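Local coordinates for putative glycosyltransferase (Mannosyltransferase) involved in glycosylating the PBCV-1 major capsid protein (Paramecium bursaria Chlorella virus 1, PDB 2P73) that probably transfers sugar units as the N-terminal, GT-A-like domain of a larger viral glycosyltransferase, and binds UDP together with a manganese ion, at residues Thr9-His14 with Glu74-Leu79; Ser81-Asn86 with Phe193-Gly198. All blocks are in the same frame, centred on the assembly; numbering follows the deposited sequence.

Contact 1: Thr9-His14 with Glu74-Leu79; sequences TILSGH and EWFLWL. With UDP (uridine-5'-diphosphate), chain C.
Thr-9 O accepts a hydrogen bond from Leu-77 N at 2.7 Å, nearly straight, with a weaker CA-H...O contact from Phe-76 CA at 3.3 Å. Leu-77 O likewise accepts Leu-11 N and has a similar contact from Ile-10 CA. With Thr-9 N to Trp-75 O and Leu-79 N to Leu-11 O, the N-H...O bonds make a parallel ladder; past the last rung the Ser-12 hydroxyl adds a side-chain bond, OG to Leu-79 O at 2.9 Å. Ile-10 and Leu-77 stand side by side on one face of the sheet; Ile-10 packs against helix 20-36, its CG2 also touching Leu-79 CD1 at 3.7 Å, and Leu-77 also touches side chains of the adjacent strand 124-128. On the other face Leu-11 takes a chi1 of 59°, which directs its isobutyl group across to the partner strand: CD2 meets Phe-76 CB, while CD1 lies in the plane of the Trp-78 indole, 3.7 Å from CE3. That indole, its CG anti to the backbone N (chi1 173°), extends along Ser-12, with CZ3 3.6 Å from Ser-12 CA. Its NE1 is fixed by Asp-80, and UDP O3' lies at its edge. Gly-13 O accepts the ribose O2' at 2.7 Å, and the His-14 ring lays one face toward uracil N3. Adjacent parallel strands whose C-terminal ends carry the nucleotide are characteristic of the Rossmann-like core of GT-A glycosyltransferases.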
loop_
_atom_site.group_PDB
_atom_site.type_symbol
_atom_site.label_atom_id
_atom_site.label_comp_id
_atom_site.label_asym_id
_atom_site.label_seq_id
_atom_site.Cartn_x
_atom_site.Cartn_y
_atom_site.Cartn_z
ATOM N N THR A 9 -0.889 11.171 -3.526
ATOM C CA THR A 9 0.506 10.803 -3.608
ATOM C C THR A 9 0.618 9.313 -3.377
ATOM O O THR A 9 0.249 8.802 -2.314
ATOM C CB THR A 9 1.352 11.564 -2.570
ATOM O OG1 THR A 9 1.237 12.957 -2.834
ATOM C CG2 THR A 9 2.800 11.196 -2.658
ATOM N N ILE A 10 1.102 8.624 -4.396
ATOM C CA ILE A 10 1.331 7.219 -4.330
ATOM C C ILE A 10 2.772 7.051 -3.878
ATOM O O ILE A 10 3.663 7.711 -4.394
ATOM C CB ILE A 10 1.094 6.544 -5.711
ATOM C CG1 ILE A 10 -0.353 6.790 -6.183
ATOM C CG2 ILE A 10 1.417 5.066 -5.637
ATOM C CD1 ILE A 10 -0.768 6.043 -7.465
ATOM N N LEU A 11 2.991 6.195 -2.888
ATOM C CA LEU A 11 4.328 5.973 -2.373
ATOM C C LEU A 11 4.618 4.467 -2.272
ATOM O O LEU A 11 3.715 3.641 -2.103
ATOM C CB LEU A 11 4.547 6.710 -1.025
ATOM C CG LEU A 11 3.576 6.317 0.104
ATOM C CD1 LEU A 11 4.255 6.253 1.469
ATOM C CD2 LEU A 11 2.343 7.202 0.150
ATOM N N SER A 12 5.888 4.125 -2.432
ATOM C CA SER A 12 6.335 2.750 -2.346
ATOM C C SER A 12 7.819 2.753 -1.982
ATOM O O SER A 12 8.392 3.804 -1.695
ATOM C CB SER A 12 6.074 2.032 -3.668
ATOM O OG SER A 12 6.292 0.635 -3.559
ATOM N N GLY A 13 8.432 1.582 -1.991
ATOM C CA GLY A 13 9.832 1.460 -1.644
ATOM C C GLY A 13 10.155 0.006 -1.399
ATOM O O GLY A 13 9.284 -0.770 -0.999
ATOM N N HIS A 14 11.405 -0.364 -1.643
ATOM C CA HIS A 14 11.827 -1.745 -1.479
ATOM C C HIS A 14 13.312 -1.837 -1.199
ATOM O O HIS A 14 14.128 -1.258 -1.927
ATOM C CB HIS A 14 11.484 -2.569 -2.725
ATOM C CG HIS A 14 11.750 -4.033 -2.572
ATOM N ND1 HIS A 14 10.835 -4.905 -2.017
ATOM C CD2 HIS A 14 12.831 -4.783 -2.904
ATOM C CE1 HIS A 14 11.336 -6.128 -2.018
ATOM N NE2 HIS A 14 12.547 -6.080 -2.550
ATOM N N GLU A 74 -3.692 15.346 -0.248
ATOM C CA GLU A 74 -4.836 15.006 0.603
ATOM C C GLU A 74 -4.874 13.535 1.035
ATOM O O GLU A 74 -5.183 13.241 2.186
ATOM C CB GLU A 74 -6.166 15.396 -0.045
ATOM C CG GLU A 74 -7.236 15.678 1.016
ATOM C CD GLU A 74 -8.624 15.956 0.457
ATOM O OE1 GLU A 74 -8.733 16.617 -0.621
ATOM O OE2 GLU A 74 -9.603 15.518 1.127
ATOM N N TRP A 75 -4.590 12.629 0.096
ATOM C CA TRP A 75 -4.549 11.194 0.351
ATOM C C TRP A 75 -3.183 10.609 -0.023
ATOM O O TRP A 75 -2.677 10.841 -1.130
ATOM C CB TRP A 75 -5.653 10.478 -0.422
ATOM C CG TRP A 75 -7.043 10.756 0.099
ATOM C CD1 TRP A 75 -7.938 11.662 -0.398
ATOM C CD2 TRP A 75 -7.695 10.110 1.204
ATOM N NE1 TRP A 75 -9.107 11.624 0.337
ATOM C CE2 TRP A 75 -8.979 10.690 1.331
ATOM C CE3 TRP A 75 -7.317 9.092 2.100
ATOM C CZ2 TRP A 75 -9.892 10.286 2.314
ATOM C CZ3 TRP A 75 -8.222 8.699 3.085
ATOM C CH2 TRP A 75 -9.496 9.298 3.181
ATOM N N PHE A 76 -2.570 9.883 0.906
ATOM C CA PHE A 76 -1.345 9.134 0.588
ATOM C C PHE A 76 -1.744 7.701 0.329
ATOM O O PHE A 76 -2.544 7.127 1.081
ATOM C CB PHE A 76 -0.324 9.201 1.721
ATOM C CG PHE A 76 0.171 10.600 2.017
ATOM C CD1 PHE A 76 1.282 11.123 1.348
ATOM C CD2 PHE A 76 -0.466 11.385 2.976
ATOM C CE1 PHE A 76 1.742 12.401 1.625
ATOM C CE2 PHE A 76 -0.008 12.680 3.256
ATOM C CZ PHE A 76 1.106 13.183 2.575
ATOM N N LEU A 77 -1.218 7.128 -0.745
ATOM C CA LEU A 77 -1.544 5.755 -1.084
ATOM C C LEU A 77 -0.302 4.891 -1.084
ATOM O O LEU A 77 0.577 5.049 -1.944
ATOM C CB LEU A 77 -2.288 5.660 -2.419
ATOM C CG LEU A 77 -2.528 4.251 -2.975
ATOM C CD1 LEU A 77 -3.349 3.368 -2.004
ATOM C CD2 LEU A 77 -3.177 4.296 -4.374
ATOM N N TRP A 78 -0.241 3.982 -0.106
ATOM C CA TRP A 78 0.816 3.008 -0.031
ATOM C C TRP A 78 0.472 1.811 -0.908
ATOM O O TRP A 78 -0.624 1.253 -0.815
ATOM C CB TRP A 78 1.054 2.520 1.402
ATOM C CG TRP A 78 2.045 1.381 1.407
ATOM C CD1 TRP A 78 1.764 0.024 1.473
ATOM C CD2 TRP A 78 3.466 1.488 1.310
ATOM N NE1 TRP A 78 2.933 -0.699 1.436
ATOM C CE2 TRP A 78 3.989 0.169 1.314
ATOM C CE3 TRP A 78 4.356 2.570 1.217
ATOM C CZ2 TRP A 78 5.371 -0.090 1.231
ATOM C CZ3 TRP A 78 5.724 2.305 1.143
ATOM C CH2 TRP A 78 6.216 0.991 1.164
ATOM N N LEU A 79 1.415 1.460 -1.777
ATOM C CA LEU A 79 1.367 0.230 -2.550
ATOM C C LEU A 79 2.638 -0.540 -2.268
ATOM O O LEU A 79 3.753 -0.003 -2.360
ATOM C CB LEU A 79 1.297 0.516 -4.046
ATOM C CG LEU A 79 0.170 1.370 -4.600
ATOM C CD1 LEU A 79 0.368 1.568 -6.076
ATOM C CD2 LEU A 79 -1.185 0.755 -4.302
HETATM N N1 UDP C . 9.852 -5.316 2.150
HETATM C C2 UDP C . 11.147 -5.020 1.735
HETATM N N3 UDP C . 12.045 -6.022 1.508
HETATM C C4 UDP C . 11.668 -7.335 1.661
HETATM C C5 UDP C . 10.359 -7.635 2.071
HETATM C C6 UDP C . 9.568 -6.594 2.570
HETATM O O2 UDP C . 11.548 -3.879 1.593
HETATM O O4 UDP C . 12.512 -8.204 1.432
HETATM C "C1'" UDP C . 8.910 -4.204 2.388
HETATM C "C2'" UDP C . 8.505 -3.674 1.024
HETATM O "O2'" UDP C . 8.504 -2.265 1.085
HETATM C "C3'" UDP C . 7.123 -4.257 0.793
HETATM C "C4'" UDP C . 6.596 -4.542 2.201
HETATM O "O4'" UDP C . 7.726 -4.613 3.057
HETATM O "O3'" UDP C . 6.326 -3.345 0.070
HETATM C "C5'" UDP C . 5.814 -5.838 2.326
HETATM O "O5'" UDP C . 6.592 -6.896 1.816
HETATM P PA UDP C . 5.889 -8.084 1.011
HETATM O O1A UDP C . 5.060 -7.539 -0.092
HETATM O O2A UDP C . 6.828 -9.099 0.521
HETATM O O3A UDP C . 4.841 -8.722 2.073
HETATM P PB UDP C . 3.613 -9.679 1.661
HETATM O O1B UDP C . 2.542 -8.987 0.890
HETATM O O2B UDP C . 4.102 -10.771 0.784
HETATM O O3B UDP C . 2.979 -10.212 2.907
#

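Contact 2: Ser81-Asn86 with Phe193-Gly198. With MN (manganese (II) ion), chain B; UDP (uridine-5'-diphosphate), chain C.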
loop_
_atom_site.group_PDB
_atom_site.type_symbol
_atom_site.label_atom_id
_atom_site.label_comp_id
_atom_site.label_asym_id
_atom_site.label_seq_id
_atom_site.Cartn_x
_atom_site.Cartn_y
_atom_site.Cartn_z
ATOM N N SER A 81 5.661 -3.035 -2.895
ATOM C CA SER A 81 6.561 -3.286 -4.007
ATOM C C SER A 81 6.195 -4.468 -4.906
ATOM O O SER A 81 6.741 -4.598 -6.014
ATOM C CB SER A 81 7.996 -3.462 -3.478
ATOM O OG SER A 81 8.076 -4.543 -2.571
ATOM N N ASP A 82 5.293 -5.339 -4.453
ATOM C CA ASP A 82 4.812 -6.441 -5.307
ATOM C C ASP A 82 3.386 -6.200 -5.786
ATOM O O ASP A 82 2.657 -7.139 -6.133
ATOM C CB ASP A 82 4.921 -7.772 -4.572
ATOM C CG ASP A 82 4.190 -7.767 -3.251
ATOM O OD1 ASP A 82 3.941 -6.668 -2.716
ATOM O OD2 ASP A 82 3.833 -8.855 -2.752
ATOM N N VAL A 83 2.975 -4.932 -5.747
ATOM C CA VAL A 83 1.719 -4.499 -6.321
ATOM C C VAL A 83 2.041 -3.703 -7.591
ATOM O O VAL A 83 2.863 -2.761 -7.556
ATOM C CB VAL A 83 0.909 -3.572 -5.355
ATOM C CG1 VAL A 83 -0.334 -3.032 -6.050
ATOM C CG2 VAL A 83 0.493 -4.312 -4.072
ATOM N N TYR A 84 1.383 -4.070 -8.688
ATOM C CA TYR A 84 1.461 -3.301 -9.929
ATOM C C TYR A 84 0.088 -2.872 -10.467
ATOM O O TYR A 84 -0.958 -3.390 -10.071
ATOM C CB TYR A 84 2.197 -4.091 -11.003
ATOM C CG TYR A 84 1.482 -5.343 -11.425
ATOM C CD1 TYR A 84 0.688 -5.368 -12.566
ATOM C CD2 TYR A 84 1.582 -6.503 -10.671
ATOM C CE1 TYR A 84 0.031 -6.525 -12.945
ATOM C CE2 TYR A 84 0.924 -7.665 -11.049
ATOM C CZ TYR A 84 0.162 -7.671 -12.179
ATOM O OH TYR A 84 -0.496 -8.834 -12.531
ATOM N N VAL A 85 0.139 -1.918 -11.392
ATOM C CA VAL A 85 -1.018 -1.366 -12.063
ATOM C C VAL A 85 -1.299 -2.287 -13.223
ATOM O O VAL A 85 -0.408 -2.578 -14.010
ATOM C CB VAL A 85 -0.721 0.079 -12.567
ATOM C CG1 VAL A 85 -1.858 0.626 -13.467
ATOM C CG2 VAL A 85 -0.477 0.996 -11.388
ATOM N N ASN A 86 -2.530 -2.773 -13.288
ATOM C CA ASN A 86 -2.993 -3.639 -14.355
ATOM C C ASN A 86 -2.993 -2.847 -15.680
ATOM O O ASN A 86 -3.738 -1.877 -15.806
ATOM C CB ASN A 86 -4.392 -4.110 -13.988
ATOM C CG ASN A 86 -5.024 -4.996 -15.036
ATOM O OD1 ASN A 86 -4.337 -5.570 -15.874
ATOM N ND2 ASN A 86 -6.358 -5.110 -14.988
ATOM N N PHE A 193 -5.219 -2.403 -9.179
ATOM C CA PHE A 193 -4.003 -2.787 -8.465
ATOM C C PHE A 193 -3.967 -4.295 -8.194
ATOM O O PHE A 193 -4.852 -4.836 -7.531
ATOM C CB PHE A 193 -3.869 -1.995 -7.160
ATOM C CG PHE A 193 -3.734 -0.499 -7.360
ATOM C CD1 PHE A 193 -2.884 0.019 -8.342
ATOM C CD2 PHE A 193 -4.434 0.384 -6.557
ATOM C CE1 PHE A 193 -2.770 1.379 -8.534
ATOM C CE2 PHE A 193 -4.320 1.746 -6.743
ATOM C CZ PHE A 193 -3.483 2.244 -7.733
ATOM N N VAL A 194 -2.955 -4.968 -8.720
ATOM C CA VAL A 194 -2.832 -6.417 -8.577
ATOM C C VAL A 194 -1.665 -6.744 -7.627
ATOM O O VAL A 194 -0.572 -6.219 -7.822
ATOM C CB VAL A 194 -2.641 -7.083 -9.954
ATOM C CG1 VAL A 194 -2.405 -8.595 -9.812
ATOM C CG2 VAL A 194 -3.873 -6.798 -10.864
ATOM N N HIS A 195 -1.921 -7.571 -6.602
ATOM C CA HIS A 195 -0.962 -7.835 -5.510
ATOM C C HIS A 195 -0.437 -9.260 -5.621
ATOM O O HIS A 195 -1.207 -10.217 -5.524
ATOM C CB HIS A 195 -1.642 -7.686 -4.142
ATOM C CG HIS A 195 -0.703 -7.610 -2.968
ATOM N ND1 HIS A 195 -1.143 -7.270 -1.710
ATOM C CD2 HIS A 195 0.639 -7.781 -2.858
ATOM C CE1 HIS A 195 -0.120 -7.252 -0.873
ATOM N NE2 HIS A 195 0.977 -7.554 -1.542
ATOM N N MET A 196 0.873 -9.396 -5.811
ATOM C CA MET A 196 1.510 -10.708 -5.862
ATOM C C MET A 196 1.877 -11.166 -4.468
ATOM O O MET A 196 2.993 -11.599 -4.224
ATOM C CB MET A 196 2.761 -10.667 -6.715
ATOM C CG MET A 196 2.547 -10.257 -8.156
ATOM S SD MET A 196 4.119 -10.159 -8.998
ATOM C CE MET A 196 4.883 -8.729 -8.234
ATOM N N CYS A 197 0.920 -11.060 -3.560
ATOM C CA CYS A 197 1.108 -11.295 -2.121
ATOM C C CYS A 197 1.480 -12.744 -1.745
ATOM O O CYS A 197 0.884 -13.709 -2.267
ATOM C CB CYS A 197 -0.173 -10.898 -1.407
ATOM S SG CYS A 197 -0.183 -11.290 0.332
ATOM N N GLY A 198 2.441 -12.883 -0.827
ATOM C CA GLY A 198 2.804 -14.193 -0.263
ATOM C C GLY A 198 3.464 -15.176 -1.229
ATOM O O GLY A 198 3.220 -16.391 -1.155
HETATM MN MN MN B . 2.916 -7.329 -0.743
HETATM N N1 UDP C . 9.852 -5.316 2.150
HETATM C C2 UDP C . 11.147 -5.020 1.735
HETATM N N3 UDP C . 12.045 -6.022 1.508
HETATM C C4 UDP C . 11.668 -7.335 1.661
HETATM C C5 UDP C . 10.359 -7.635 2.071
HETATM C C6 UDP C . 9.568 -6.594 2.570
HETATM O O2 UDP C . 11.548 -3.879 1.593
HETATM O O4 UDP C . 12.512 -8.204 1.432
HETATM C "C1'" UDP C . 8.910 -4.204 2.388
HETATM C "C2'" UDP C . 8.505 -3.674 1.024
HETATM O "O2'" UDP C . 8.504 -2.265 1.085
HETATM C "C3'" UDP C . 7.123 -4.257 0.793
HETATM C "C4'" UDP C . 6.596 -4.542 2.201
HETATM O "O4'" UDP C . 7.726 -4.613 3.057
HETATM O "O3'" UDP C . 6.326 -3.345 0.070
HETATM C "C5'" UDP C . 5.814 -5.838 2.326
HETATM O "O5'" UDP C . 6.592 -6.896 1.816
HETATM P PA UDP C . 5.889 -8.084 1.011
HETATM O O1A UDP C . 5.060 -7.539 -0.092
HETATM O O2A UDP C . 6.828 -9.099 0.521
HETATM O O3A UDP C . 4.841 -8.722 2.073
HETATM P PB UDP C . 3.613 -9.679 1.661
HETATM O O1B UDP C . 2.542 -8.987 0.890
HETATM O O2B UDP C . 4.102 -10.771 0.784
HETATM O O3B UDP C . 2.979 -10.212 2.907
#
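Asp-82 sets CG between its backbone N and carbonyl carbon (chi1 56°) while His-195 swings its ring anti to N (chi1 -166°), and the two side chains converge on manganese. The metal is bound by Asp-82 OD1 at 2.3 Å and His-195 NE2 at 2.1 Å; Asp-82 OD2 is a longer 2.7 Å from the manganese and also forms a salt bridge with Arg-204. The imidazole is held between Val-83 CG2 over one face and Cys-197 CB over the opposite face, and ND1 is hydrogen-bonded to Asn-178 OD1, which with the metal bond fixes the ring's rotation. Behind the site the strands run antiparallel: Tyr-84 and Val-194 exchange two backbone bonds, and Met-196 N continues the ladder to Asp-82 O at 2.9 Å. The Tyr-84 ring receives Val-194 CB over one face, 4.0 Å from its centroid, with Met-196 CG at its edge. On the other side of the sheet Val-85 CG2 meets the edge of the Phe-193 ring, 3.7 Å from CE1. One oxygen of each UDP phosphate, O1A and O1B, joins the metal shell, Gly-198 N holds O2B at 3.1 Å, and Ser-81 N holds the ribose O3'. With Asp-80 as a further metal ligand, this is the DxD manganese-diphosphate site of a GT-A glycosyltransferase.

Overall arrangement
Contact 1 precedes contact 2 along the chain, and their centres lie about 13 Å apart. Contact 1 joins two neighbouring parallel strands of the six-stranded mixed sheet; contact 2 belongs to a separate small sheet, in which strand 193-195 lies between 83-85 and 179-180. Strand 75-79 passes almost directly into 83-85, so Asp-80 and the start of 81-86 occupy the turn between the two sheets. Near the turn His-14 ND1 and Ser-81 OG are probably hydrogen-bonded; farther back Phe-193 packs on Leu-77. UDP bridges the contacts: 9-14 meets its uridine, 81-86 reaches both ribose and metal, and 193-198 holds the diphosphate end, giving one continuous nucleotide site.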